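Local coordinates for beta-porphyranase (Bacteroides plebeius, PDB 4AWD), which hydrolyses the (1->4) linkages between beta-D-galactose and alpha-L-galactose-6-sulfate in porphyran, the sulfated polysaccharide of red seaweed, at residues S143-S148 / Q294-E299; C95-N100 / K306-Y311; P81-A86 / D115-A120; S149-S154 / M280-V285. All coordinates share one frame; numbering follows the deposited sequence.

Contacts 2 and 4 are pairings of antiparallel strands in the buried body of the enzyme, and they touch: Tyr311 and Thr309 of contact 2 bond to Thr150 and Ser149 of contact 4. Contact 4, near the centre of the chain, packs aromatic and aliphatic side chains and borders the probable nucleophile Glu176; contact 2 runs toward the calcium site. Contact 3 is shorter, parallel and nearer the surface, with a proline and an irregular strand. Contact 1, mostly buried though far from the centre, joins two loops through one hydroxyl hydrogen bond and a proline ring; its Met147 and Pro296 reach Ala82 and Leu119 of contact 3, and contacts 1, 3 and 4 approach Glu287, probably substrate-binding.

Contact 1 (S143-S148 / Q294-E299); sequences SLTTMS and QVPTAE
Two loops beside the probable substrate site meet where Thr146 and Met147 close on the loop residues Gln294, Val295 and Pro296; the side chain of Met147 is about 6 Å, at the nearest atoms, from that of Glu287, a likely substrate-binding residue. One hydrogen bond crosses the contact. Thr146 OG1 donates to Gln294 O at 2.7 Å, coming in 17° from the carbonyl plane, and the same carbonyl oxygen also accepts from Arg187 NH1, so two side chains grip one backbone oxygen. The Thr146 hydroxyl sits between its own backbone N and carbonyl carbon (chi1 48°), which turns it to the facing loop and also sets OG1 3.2 Å from Pro296 CD. The proline ring is the apolar half of the contact. Met147 crosses it at about a right angle, with CG 3.7 Å from Pro296 CG and SD 3.8 Å from the same ring carbon. The methionine bends about its CG-SD bond (chi3 68°), which carries the methyl to Asn100 and Ala82. The nearest CA atoms, Thr146 CA and Val295 CA, are 5.7 Å apart. The first loop links strand 134-141 to strand 149-163 and the second links 281-285 to 308-321; against the body of the fold, Val295 and Pro296 rest on Leu119 of strand 117-126, while Thr145 and Met147 lie on Asn100 of strand 95-107.

Contact 2 (C95-N100 / K306-Y311); sequences CLRIIN and KSTTYY
Strands 95-99 and 308-311 run antiparallel, their axes 4.6 Å apart and 161° between directions, with Leu96 opposite Tyr311 and Ile98 opposite Thr309 as the hydrogen-bonded pairs. They belong to the beta-jelly-roll sandwich of the GH16 glycoside hydrolases, and both have one end at the calcium ion: Gly94 just before the first and Asp312 just after the second are among its ligands. On the face of Leu96, Ile98, Thr309 and Tyr311, the tyrosine ring lies alongside Leu96, whose CD2 is 3.8 Å from Tyr311 CD1, and farther along the ring Ile98 CD1 comes to 3.7 Å of Tyr311 CE1. Leu96 O meets the ring at its edge, in plane. The phenol then reaches Thr150 O with a hydrogen bond, and Ile284 packs against Leu96, Ile98 and Tyr311. The other face carries Arg97, Ile99, Thr308 and Tyr310. Arg97 runs extended beside Tyr310, CG 3.7 Å from Tyr310 CE1, its guanidinium turned 81° from the ring plane, while Thr308 CG2 lies 3.6 Å above one face of that ring, toward the rim. The OH of Tyr310 is anchored by Asp305. Past the last bridge, Asn100 N still donates to Ser307 O at 3.0 Å. Thr309 OG1, hydrogen-bonded to Ser149 OG, is also hydrogen-bonded to a water at 2.8 Å, and the same water accepts from Asn100 ND2 at 2.9 Å.

Contact 3 (P81-A86 / D115-A120); sequences PATFKA and DKYRLA
Pro81, which follows a cis peptide bond, offers one carbonyl oxygen to two successive backbone amides: Pro81 O accepts from Arg118 N at 3.0 Å and from Leu119 N at 3.1 Å. This double grip falls just after a classic beta bulge, where two residues, Lys116 and Tyr117, stand opposite the single Glu107 on the neighbouring strand. Beyond it the strands settle into a short parallel pairing, Ala82 beside Leu119 and Thr83 beside Ala120, with Thr83 N donating to Leu119 O at 3.0 Å. The Tyr117 ring is sandwiched between two side chains. Thr83 CB stands over its centre, 3.6 Å from the centroid and 7° off the normal, a CH-pi contact; Lys116 CG covers the opposite face. Thr83 CG2 lies between the threonine's own N and carbonyl carbon, and from there touches Tyr117 CG at 3.6 Å. Both hydroxyls are hydrogen-bonded to Gly78, Thr83 OG1 to its N and Tyr117 OH to its O, next to Arg79, a probable substrate-binding residue. On the other side Ala82 CB packs on Leu119 CB at 3.7 Å. Strand 117-126 is flanked across from Ala82 and Thr83 by strand 95-107, to whose Glu107 Lys85 makes a salt bridge.

Contact 4 (S149-S154 / M280-V285); sequences STFWLS and MFIHIV
This strand pair forms part of the floor of the probable catalytic cleft, where Trp152 and His283 stand side by side on one face of the sheet as an antiparallel hydrogen-bonded pair. His283 CB sits over the six-membered ring of Trp152, 3.5 Å from its centroid and 14° off the normal, a CH-pi contact; the two ring planes are 58° apart. The imidazole is packed between Phe281 CE1 on one face and Val285 CG2 on the other, and its NE2 is bonded to Ser72 OG, which should fix its rotation. Ser154 O lies 3.2 Å above the Phe281 ring plane, toward the rim, while accepting from Phe281 N at 2.8 Å. Thr150 OG1, placed by a chi1 of 61°, donates to Val285 O at 2.6 Å and weakly accepts from Trp152 NE1. On the opposite face, that of Phe151, Leu153 and Ile282, the contacts are apolar: Leu153 CG meets Ile282 CD1 at 3.7 Å, Leu153 CB meets Met280 SD at 3.5 Å, and Phe151 CE1 meets Ile282 CG2 at 3.8 Å. Strand 168-182, carrying the likely nucleophile Glu176 against Trp152, adjoins 149-163, and strand 117-126 lies along the other edge of 281-285.

Contact 1 (S143-S148 / Q294-E299)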
loop_
_atom_site.group_PDB
_atom_site.type_symbol
_atom_site.label_atom_id
_atom_site.label_comp_id
_atom_site.label_asym_id
_atom_site.label_seq_id
_atom_site.Cartn_x
_atom_site.Cartn_y
_atom_site.Cartn_z
ATOM N N SER A 143 4.577 -0.707 12.901
ATOM C CA SER A 143 5.151 0.107 13.972
ATOM C C SER A 143 4.144 0.174 15.112
ATOM O O SER A 143 2.933 0.165 14.853
ATOM C CB SER A 143 5.465 1.513 13.469
ATOM O OG SER A 143 4.276 2.179 13.071
ATOM N N LEU A 144 4.635 0.202 16.358
ATOM C CA LEU A 144 3.788 0.400 17.542
ATOM C C LEU A 144 3.548 1.899 17.708
ATOM O O LEU A 144 4.125 2.571 18.565
ATOM C CB LEU A 144 4.403 -0.227 18.798
ATOM C CG LEU A 144 3.433 -0.529 19.968
ATOM C CD1 LEU A 144 2.426 -1.590 19.607
ATOM C CD2 LEU A 144 4.169 -0.947 21.242
ATOM N N THR A 145 2.642 2.397 16.880
ATOM C CA THR A 145 2.571 3.799 16.568
ATOM C C THR A 145 1.190 4.044 15.979
ATOM O O THR A 145 0.568 3.106 15.470
ATOM C CB THR A 145 3.698 4.102 15.537
ATOM O OG1 THR A 145 4.801 4.769 16.181
ATOM C CG2 THR A 145 3.219 4.888 14.368
ATOM N N THR A 146 0.708 5.287 16.061
ATOM C CA THR A 146 -0.552 5.667 15.440
ATOM C C THR A 146 -0.393 6.164 13.994
ATOM O O THR A 146 -1.288 6.829 13.453
ATOM C CB THR A 146 -1.280 6.764 16.242
ATOM O OG1 THR A 146 -0.362 7.809 16.551
ATOM C CG2 THR A 146 -1.915 6.212 17.536
ATOM N N MET A 147 0.748 5.857 13.381
ATOM C CA MET A 147 0.953 6.060 11.942
ATOM C C MET A 147 0.805 4.726 11.207
ATOM O O MET A 147 1.059 3.657 11.775
ATOM C CB MET A 147 2.310 6.712 11.653
ATOM C CG MET A 147 2.299 8.200 11.935
ATOM S SD MET A 147 3.883 9.039 11.783
ATOM C CE MET A 147 4.181 8.922 10.015
ATOM N N SER A 148 0.372 4.801 9.956
ATOM C CA SER A 148 0.004 3.612 9.190
ATOM C C SER A 148 1.219 2.763 8.845
ATOM O O SER A 148 2.334 3.277 8.751
ATOM C CB SER A 148 -0.684 4.020 7.887
ATOM O OG SER A 148 0.236 4.739 7.068
ATOM N N GLN A 294 -4.549 11.659 17.177
ATOM C CA GLN A 294 -3.512 11.456 18.199
ATOM C C GLN A 294 -2.263 10.845 17.569
ATOM O O GLN A 294 -1.891 9.686 17.833
ATOM C CB GLN A 294 -4.017 10.639 19.391
ATOM C CG GLN A 294 -5.213 11.302 20.068
ATOM C CD GLN A 294 -5.681 10.565 21.292
ATOM O OE1 GLN A 294 -4.866 10.142 22.127
ATOM N NE2 GLN A 294 -7.007 10.416 21.429
ATOM N N VAL A 295 -1.651 11.654 16.709
ATOM C CA VAL A 295 -0.449 11.310 15.977
ATOM C C VAL A 295 0.701 11.174 16.966
ATOM O O VAL A 295 0.613 11.690 18.088
ATOM C CB VAL A 295 -0.117 12.376 14.899
ATOM C CG1 VAL A 295 -1.243 12.459 13.875
ATOM C CG2 VAL A 295 0.135 13.745 15.538
ATOM N N PRO A 296 1.767 10.448 16.569
ATOM C CA PRO A 296 2.925 10.216 17.451
ATOM C C PRO A 296 3.531 11.506 18.002
ATOM O O PRO A 296 3.718 12.468 17.252
ATOM C CB PRO A 296 3.923 9.501 16.540
ATOM C CG PRO A 296 3.061 8.800 15.506
ATOM C CD PRO A 296 1.889 9.731 15.281
ATOM N N THR A 297 3.776 11.542 19.313
ATOM C CA THR A 297 4.508 12.646 19.934
ATOM C C THR A 297 5.973 12.283 19.853
ATOM O O THR A 297 6.304 11.183 19.421
ATOM C CB THR A 297 4.181 12.809 21.438
ATOM O OG1 THR A 297 4.622 11.636 22.144
ATOM C CG2 THR A 297 2.692 13.057 21.684
ATOM N N ALA A 298 6.846 13.181 20.310
ATOM C CA ALA A 298 8.269 12.872 20.466
ATOM C C ALA A 298 8.485 11.624 21.309
ATOM O O ALA A 298 9.241 10.714 20.920
ATOM C CB ALA A 298 9.021 14.053 21.061
ATOM N N GLU A 299 7.803 11.568 22.448
ATOM C CA GLU A 299 7.954 10.435 23.356
ATOM C C GLU A 299 7.458 9.140 22.745
ATOM O O GLU A 299 8.052 8.083 22.988
ATOM C CB GLU A 299 7.242 10.691 24.684
ATOM C CG GLU A 299 7.195 9.481 25.612
ATOM C CD GLU A 299 8.577 9.047 26.113
ATOM O OE1 GLU A 299 9.519 9.881 26.152
ATOM O OE2 GLU A 299 8.707 7.859 26.479
#

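Contact 2 (C95-N100 / K306-Y311)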
loop_
_atom_site.group_PDB
_atom_site.type_symbol
_atom_site.label_atom_id
_atom_site.label_comp_id
_atom_site.label_asym_id
_atom_site.label_seq_id
_atom_site.Cartn_x
_atom_site.Cartn_y
_atom_site.Cartn_z
ATOM N N CYS A 95 15.415 -6.665 6.673
ATOM C CA CYS A 95 14.164 -5.908 6.549
ATOM C C CYS A 95 14.320 -4.545 5.910
ATOM O O CYS A 95 15.297 -3.827 6.160
ATOM C CB CYS A 95 13.510 -5.708 7.912
ATOM S SG CYS A 95 12.778 -7.180 8.617
ATOM N N LEU A 96 13.348 -4.194 5.077
ATOM C CA LEU A 96 13.118 -2.810 4.746
ATOM C C LEU A 96 12.543 -2.172 6.009
ATOM O O LEU A 96 11.601 -2.694 6.610
ATOM C CB LEU A 96 12.124 -2.683 3.585
ATOM C CG LEU A 96 11.641 -1.258 3.269
ATOM C CD1 LEU A 96 12.781 -0.386 2.696
ATOM C CD2 LEU A 96 10.452 -1.287 2.328
ATOM N N ARG A 97 13.129 -1.051 6.412
ATOM C CA ARG A 97 12.698 -0.330 7.611
ATOM C C ARG A 97 12.218 1.030 7.215
ATOM O O ARG A 97 12.979 1.809 6.623
ATOM C CB ARG A 97 13.862 -0.124 8.568
ATOM C CG ARG A 97 14.295 -1.337 9.319
ATOM C CD ARG A 97 15.665 -1.081 9.858
ATOM N NE ARG A 97 16.117 -2.121 10.776
ATOM C CZ ARG A 97 17.094 -1.925 11.662
ATOM N NH1 ARG A 97 17.697 -0.727 11.731
ATOM N NH2 ARG A 97 17.456 -2.905 12.490
ATOM N N ILE A 98 10.968 1.322 7.542
ATOM C CA ILE A 98 10.466 2.689 7.424
ATOM C C ILE A 98 10.172 3.223 8.815
ATOM O O ILE A 98 9.211 2.797 9.447
ATOM C CB ILE A 98 9.210 2.818 6.519
ATOM C CG1 ILE A 98 9.444 2.176 5.131
ATOM C CG2 ILE A 98 8.854 4.295 6.371
ATOM C CD1 ILE A 98 8.194 2.165 4.207
ATOM N N ILE A 99 11.017 4.133 9.290
ATOM C CA ILE A 99 10.910 4.642 10.659
ATOM C C ILE A 99 10.172 5.979 10.670
ATOM O O ILE A 99 10.321 6.788 9.740
ATOM C CB ILE A 99 12.314 4.719 11.377
ATOM C CG1 ILE A 99 12.158 4.928 12.892
ATOM C CG2 ILE A 99 13.255 5.763 10.717
ATOM C CD1 ILE A 99 13.480 4.863 13.709
ATOM N N ASN A 100 9.353 6.189 11.704
ATOM C CA ASN A 100 8.685 7.478 11.935
ATOM C C ASN A 100 9.441 8.311 12.957
ATOM O O ASN A 100 9.760 7.829 14.044
ATOM C CB ASN A 100 7.249 7.267 12.415
ATOM C CG ASN A 100 6.498 6.299 11.555
ATOM O OD1 ASN A 100 6.451 6.461 10.342
ATOM N ND2 ASN A 100 5.932 5.267 12.169
ATOM N N LYS A 306 10.342 0.404 18.106
ATOM C CA LYS A 306 8.901 0.517 18.180
ATOM C C LYS A 306 8.343 1.445 17.109
ATOM O O LYS A 306 7.250 1.222 16.620
ATOM C CB LYS A 306 8.490 1.027 19.569
ATOM C CG LYS A 306 7.806 0.006 20.484
ATOM C CD LYS A 306 8.660 -1.219 20.840
ATOM C CE LYS A 306 8.222 -1.751 22.227
ATOM N NZ LYS A 306 8.726 -3.110 22.586
ATOM N N SER A 307 9.091 2.484 16.752
ATOM C CA SER A 307 8.611 3.488 15.794
ATOM C C SER A 307 8.788 3.087 14.328
ATOM O O SER A 307 8.485 3.866 13.426
ATOM C CB SER A 307 9.314 4.822 16.046
ATOM O OG SER A 307 9.157 5.221 17.391
ATOM N N THR A 308 9.268 1.869 14.104
ATOM C CA THR A 308 9.632 1.375 12.779
ATOM C C THR A 308 8.633 0.350 12.250
ATOM O O THR A 308 8.179 -0.529 12.991
ATOM C CB THR A 308 11.047 0.755 12.826
ATOM O OG1 THR A 308 11.979 1.760 13.244
ATOM C CG2 THR A 308 11.476 0.206 11.479
ATOM N N THR A 309 8.284 0.472 10.971
ATOM C CA THR A 309 7.532 -0.570 10.296
ATOM C C THR A 309 8.552 -1.431 9.581
ATOM O O THR A 309 9.442 -0.901 8.889
ATOM C CB THR A 309 6.511 -0.005 9.278
ATOM O OG1 THR A 309 5.482 0.730 9.961
ATOM C CG2 THR A 309 5.867 -1.137 8.502
ATOM N N TYR A 310 8.425 -2.747 9.738
ATOM C CA TYR A 310 9.383 -3.679 9.135
ATOM C C TYR A 310 8.790 -4.491 8.000
ATOM O O TYR A 310 7.717 -5.084 8.139
ATOM C CB TYR A 310 9.929 -4.642 10.181
ATOM C CG TYR A 310 10.708 -4.002 11.294
ATOM C CD1 TYR A 310 12.077 -3.780 11.168
ATOM C CD2 TYR A 310 10.083 -3.644 12.489
ATOM C CE1 TYR A 310 12.805 -3.203 12.199
ATOM C CE2 TYR A 310 10.804 -3.075 13.526
ATOM C CZ TYR A 310 12.161 -2.860 13.378
ATOM O OH TYR A 310 12.878 -2.283 14.398
ATOM N N TYR A 311 9.497 -4.528 6.880
ATOM C CA TYR A 311 9.108 -5.386 5.779
ATOM C C TYR A 311 10.230 -6.379 5.536
ATOM O O TYR A 311 11.323 -6.001 5.092
ATOM C CB TYR A 311 8.833 -4.565 4.513
ATOM C CG TYR A 311 7.804 -3.474 4.692
ATOM C CD1 TYR A 311 8.153 -2.238 5.248
ATOM C CD2 TYR A 311 6.485 -3.675 4.299
ATOM C CE1 TYR A 311 7.218 -1.237 5.413
ATOM C CE2 TYR A 311 5.528 -2.666 4.464
ATOM C CZ TYR A 311 5.906 -1.455 5.017
ATOM O OH TYR A 311 4.967 -0.471 5.170
HETATM O O HOH W 1 4.391 3.252 10.667
#

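Contact 3 (P81-A86 / D115-A120)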
loop_
_atom_site.group_PDB
_atom_site.type_symbol
_atom_site.label_atom_id
_atom_site.label_comp_id
_atom_site.label_asym_id
_atom_site.label_seq_id
_atom_site.Cartn_x
_atom_site.Cartn_y
_atom_site.Cartn_z
ATOM N N PRO A 81 -0.190 15.894 9.743
ATOM C CA PRO A 81 1.094 16.561 9.932
ATOM C C PRO A 81 2.353 15.724 9.655
ATOM O O PRO A 81 3.443 16.087 10.138
ATOM C CB PRO A 81 1.038 16.963 11.413
ATOM C CG PRO A 81 0.103 15.927 12.059
ATOM C CD PRO A 81 -0.606 15.180 10.962
ATOM N N ALA A 82 2.233 14.631 8.896
ATOM C CA ALA A 82 3.430 13.854 8.517
ATOM C C ALA A 82 3.701 13.878 7.025
ATOM O O ALA A 82 2.794 13.764 6.208
ATOM C CB ALA A 82 3.347 12.409 9.002
ATOM N N THR A 83 4.964 13.991 6.668
ATOM C CA THR A 83 5.338 13.800 5.287
ATOM C C THR A 83 6.327 12.626 5.174
ATOM O O THR A 83 6.362 11.757 6.063
ATOM C CB THR A 83 5.808 15.126 4.634
ATOM O OG1 THR A 83 6.120 14.891 3.255
ATOM C CG2 THR A 83 6.994 15.733 5.365
ATOM N N PHE A 84 7.114 12.586 4.099
ATOM C CA PHE A 84 8.000 11.447 3.838
ATOM C C PHE A 84 9.431 11.904 3.581
ATOM O O PHE A 84 9.661 12.849 2.848
ATOM C CB PHE A 84 7.504 10.638 2.639
ATOM C CG PHE A 84 5.984 10.481 2.572
ATOM C CD1 PHE A 84 5.308 9.661 3.482
ATOM C CD2 PHE A 84 5.252 11.090 1.548
ATOM C CE1 PHE A 84 3.915 9.503 3.405
ATOM C CE2 PHE A 84 3.886 10.975 1.465
ATOM C CZ PHE A 84 3.200 10.163 2.385
ATOM N N LYS A 85 10.396 11.227 4.185
ATOM C CA LYS A 85 11.780 11.536 3.907
ATOM C C LYS A 85 12.555 10.280 3.541
ATOM O O LYS A 85 12.321 9.207 4.096
ATOM C CB LYS A 85 12.415 12.233 5.100
ATOM C CG LYS A 85 11.773 13.549 5.466
ATOM C CD LYS A 85 12.078 14.611 4.426
ATOM C CE LYS A 85 11.581 15.950 4.893
ATOM N NZ LYS A 85 11.165 16.836 3.798
ATOM N N ALA A 86 13.487 10.434 2.612
ATOM C CA ALA A 86 14.375 9.346 2.211
ATOM C C ALA A 86 15.180 8.796 3.386
ATOM O O ALA A 86 15.380 7.585 3.484
ATOM C CB ALA A 86 15.316 9.797 1.071
ATOM N N ASP A 115 4.655 25.246 8.864
ATOM C CA ASP A 115 4.018 24.646 10.034
ATOM C C ASP A 115 3.129 23.462 9.666
ATOM O O ASP A 115 2.325 22.987 10.482
ATOM C CB ASP A 115 3.192 25.701 10.757
ATOM C CG ASP A 115 3.986 26.960 11.047
ATOM O OD1 ASP A 115 4.945 26.874 11.839
ATOM O OD2 ASP A 115 3.665 28.024 10.470
ATOM N N LYS A 116 3.271 22.993 8.433
ATOM C CA LYS A 116 2.417 21.936 7.921
ATOM C C LYS A 116 2.859 20.585 8.476
ATOM O O LYS A 116 2.015 19.807 8.894
ATOM C CB LYS A 116 2.412 21.948 6.391
ATOM C CG LYS A 116 1.502 20.910 5.752
ATOM C CD LYS A 116 1.306 21.143 4.233
ATOM C CE LYS A 116 0.541 22.445 3.932
ATOM N NZ LYS A 116 -0.885 22.352 4.381
ATOM N N TYR A 117 4.172 20.339 8.519
ATOM C CA TYR A 117 4.729 19.021 8.891
ATOM C C TYR A 117 5.678 19.052 10.092
ATOM O O TYR A 117 6.623 19.834 10.128
ATOM C CB TYR A 117 5.471 18.387 7.701
ATOM C CG TYR A 117 4.608 18.197 6.474
ATOM C CD1 TYR A 117 3.519 17.323 6.499
ATOM C CD2 TYR A 117 4.888 18.875 5.288
ATOM C CE1 TYR A 117 2.719 17.136 5.387
ATOM C CE2 TYR A 117 4.101 18.688 4.166
ATOM C CZ TYR A 117 3.008 17.818 4.231
ATOM O OH TYR A 117 2.211 17.620 3.137
ATOM N N ARG A 118 5.419 18.188 11.065
ATOM C CA ARG A 118 6.309 18.030 12.216
ATOM C C ARG A 118 6.637 16.567 12.462
ATOM O O ARG A 118 7.351 16.240 13.408
ATOM C CB ARG A 118 5.714 18.669 13.478
ATOM C CG ARG A 118 4.437 17.996 13.960
ATOM C CD ARG A 118 3.867 18.667 15.182
ATOM N NE ARG A 118 3.000 17.759 15.936
ATOM C CZ ARG A 118 1.671 17.709 15.823
ATOM N NH1 ARG A 118 1.016 18.514 14.979
ATOM N NH2 ARG A 118 0.989 16.848 16.569
ATOM N N LEU A 119 6.106 15.695 11.613
ATOM C CA LEU A 119 6.430 14.283 11.657
ATOM C C LEU A 119 6.960 13.838 10.305
ATOM O O LEU A 119 6.498 14.295 9.245
ATOM C CB LEU A 119 5.203 13.450 12.058
ATOM C CG LEU A 119 4.731 13.502 13.523
ATOM C CD1 LEU A 119 3.315 12.953 13.656
ATOM C CD2 LEU A 119 5.681 12.741 14.444
ATOM N N ALA A 120 7.946 12.953 10.333
ATOM C CA ALA A 120 8.440 12.380 9.095
ATOM C C ALA A 120 8.237 10.867 9.071
ATOM O O ALA A 120 8.615 10.152 10.015
ATOM C CB ALA A 120 9.893 12.765 8.857
#

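Contact 4 (S149-S154 / M280-V285)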
loop_
_atom_site.group_PDB
_atom_site.type_symbol
_atom_site.label_atom_id
_atom_site.label_comp_id
_atom_site.label_asym_id
_atom_site.label_seq_id
_atom_site.Cartn_x
_atom_site.Cartn_y
_atom_site.Cartn_z
ATOM N N SER A 149 0.985 1.462 8.684
ATOM C CA SER A 149 1.922 0.558 8.022
ATOM C C SER A 149 1.138 0.037 6.833
ATOM O O SER A 149 0.076 -0.545 7.022
ATOM C CB SER A 149 2.313 -0.608 8.934
ATOM O OG SER A 149 2.933 -0.152 10.124
ATOM N N THR A 150 1.635 0.262 5.618
ATOM C CA THR A 150 0.859 -0.094 4.437
ATOM C C THR A 150 1.685 -0.768 3.346
ATOM O O THR A 150 2.900 -0.643 3.307
ATOM C CB THR A 150 0.155 1.127 3.813
ATOM O OG1 THR A 150 1.136 2.076 3.400
ATOM C CG2 THR A 150 -0.799 1.789 4.792
ATOM N N PHE A 151 0.982 -1.481 2.467
ATOM C CA PHE A 151 1.541 -2.120 1.286
ATOM C C PHE A 151 0.446 -2.048 0.238
ATOM O O PHE A 151 -0.644 -2.598 0.442
ATOM C CB PHE A 151 1.890 -3.591 1.578
ATOM C CG PHE A 151 2.397 -4.356 0.376
ATOM C CD1 PHE A 151 3.519 -3.926 -0.323
ATOM C CD2 PHE A 151 1.770 -5.515 -0.042
ATOM C CE1 PHE A 151 3.998 -4.633 -1.439
ATOM C CE2 PHE A 151 2.248 -6.245 -1.130
ATOM C CZ PHE A 151 3.354 -5.801 -1.842
ATOM N N TRP A 152 0.724 -1.364 -0.870
ATOM C CA TRP A 152 -0.277 -1.124 -1.899
ATOM C C TRP A 152 0.302 -0.787 -3.258
ATOM O O TRP A 152 1.503 -0.550 -3.401
ATOM C CB TRP A 152 -1.242 -0.008 -1.474
ATOM C CG TRP A 152 -0.634 1.252 -0.943
ATOM C CD1 TRP A 152 0.047 1.405 0.241
ATOM C CD2 TRP A 152 -0.715 2.559 -1.533
ATOM N NE1 TRP A 152 0.416 2.726 0.409
ATOM C CE2 TRP A 152 -0.044 3.455 -0.660
ATOM C CE3 TRP A 152 -1.289 3.061 -2.712
ATOM C CZ2 TRP A 152 0.076 4.829 -0.938
ATOM C CZ3 TRP A 152 -1.180 4.433 -2.986
ATOM C CH2 TRP A 152 -0.502 5.299 -2.095
ATOM N N LEU A 153 -0.580 -0.763 -4.249
ATOM C CA LEU A 153 -0.230 -0.404 -5.618
ATOM C C LEU A 153 -1.143 0.723 -6.091
ATOM O O LEU A 153 -2.286 0.852 -5.625
ATOM C CB LEU A 153 -0.360 -1.605 -6.564
ATOM C CG LEU A 153 0.572 -2.804 -6.336
ATOM C CD1 LEU A 153 -0.003 -3.670 -5.253
ATOM C CD2 LEU A 153 0.754 -3.621 -7.586
ATOM N N SER A 154 -0.627 1.528 -7.019
ATOM C CA SER A 154 -1.331 2.685 -7.518
ATOM C C SER A 154 -0.808 3.044 -8.891
ATOM O O SER A 154 0.281 2.613 -9.284
ATOM C CB SER A 154 -1.081 3.868 -6.580
ATOM O OG SER A 154 -2.078 4.857 -6.722
ATOM N N MET A 280 0.267 -0.838 -12.507
ATOM C CA MET A 280 0.544 0.048 -11.372
ATOM C C MET A 280 1.992 -0.010 -10.917
ATOM O O MET A 280 2.755 -0.921 -11.297
ATOM C CB MET A 280 -0.338 -0.330 -10.173
ATOM C CG MET A 280 -1.817 -0.048 -10.336
ATOM S SD MET A 280 -2.782 -0.625 -8.912
ATOM C CE MET A 280 -4.427 -0.367 -9.560
ATOM N N PHE A 281 2.365 0.958 -10.083
ATOM C CA PHE A 281 3.594 0.867 -9.290
ATOM C C PHE A 281 3.284 0.394 -7.869
ATOM O O PHE A 281 2.135 0.468 -7.423
ATOM C CB PHE A 281 4.380 2.194 -9.293
ATOM C CG PHE A 281 3.576 3.403 -8.894
ATOM C CD1 PHE A 281 3.431 3.754 -7.558
ATOM C CD2 PHE A 281 3.006 4.220 -9.859
ATOM C CE1 PHE A 281 2.704 4.888 -7.191
ATOM C CE2 PHE A 281 2.277 5.348 -9.511
ATOM C CZ PHE A 281 2.129 5.685 -8.176
ATOM N N ILE A 282 4.304 -0.110 -7.171
ATOM C CA ILE A 282 4.176 -0.464 -5.747
ATOM C C ILE A 282 4.407 0.786 -4.899
ATOM O O ILE A 282 5.371 1.521 -5.136
ATOM C CB ILE A 282 5.225 -1.531 -5.316
ATOM C CG1 ILE A 282 5.142 -2.796 -6.182
ATOM C CG2 ILE A 282 5.091 -1.875 -3.833
ATOM C CD1 ILE A 282 4.117 -3.799 -5.712
ATOM N N HIS A 283 3.527 1.034 -3.932
ATOM C CA HIS A 283 3.795 2.019 -2.885
ATOM C C HIS A 283 3.964 1.364 -1.517
ATOM O O HIS A 283 3.193 0.489 -1.130
ATOM C CB HIS A 283 2.684 3.059 -2.810
ATOM C CG HIS A 283 3.112 4.439 -3.221
ATOM N ND1 HIS A 283 2.210 5.433 -3.541
ATOM C CD2 HIS A 283 4.343 4.991 -3.357
ATOM C CE1 HIS A 283 2.866 6.537 -3.855
ATOM N NE2 HIS A 283 4.161 6.296 -3.752
ATOM N N ILE A 284 4.977 1.774 -0.778
ATOM C CA ILE A 284 5.154 1.256 0.568
ATOM C C ILE A 284 5.255 2.469 1.488
ATOM O O ILE A 284 6.229 3.201 1.441
ATOM C CB ILE A 284 6.385 0.318 0.690
ATOM C CG1 ILE A 284 6.433 -0.676 -0.480
ATOM C CG2 ILE A 284 6.338 -0.423 2.027
ATOM C CD1 ILE A 284 7.661 -1.591 -0.528
ATOM N N VAL A 285 4.233 2.681 2.308
ATOM C CA VAL A 285 4.007 3.998 2.901
ATOM C C VAL A 285 3.693 3.983 4.398
ATOM O O VAL A 285 2.968 3.131 4.896
ATOM C CB VAL A 285 2.866 4.736 2.160
ATOM C CG1 VAL A 285 2.475 6.008 2.880
ATOM C CG2 VAL A 285 3.286 5.048 0.733
#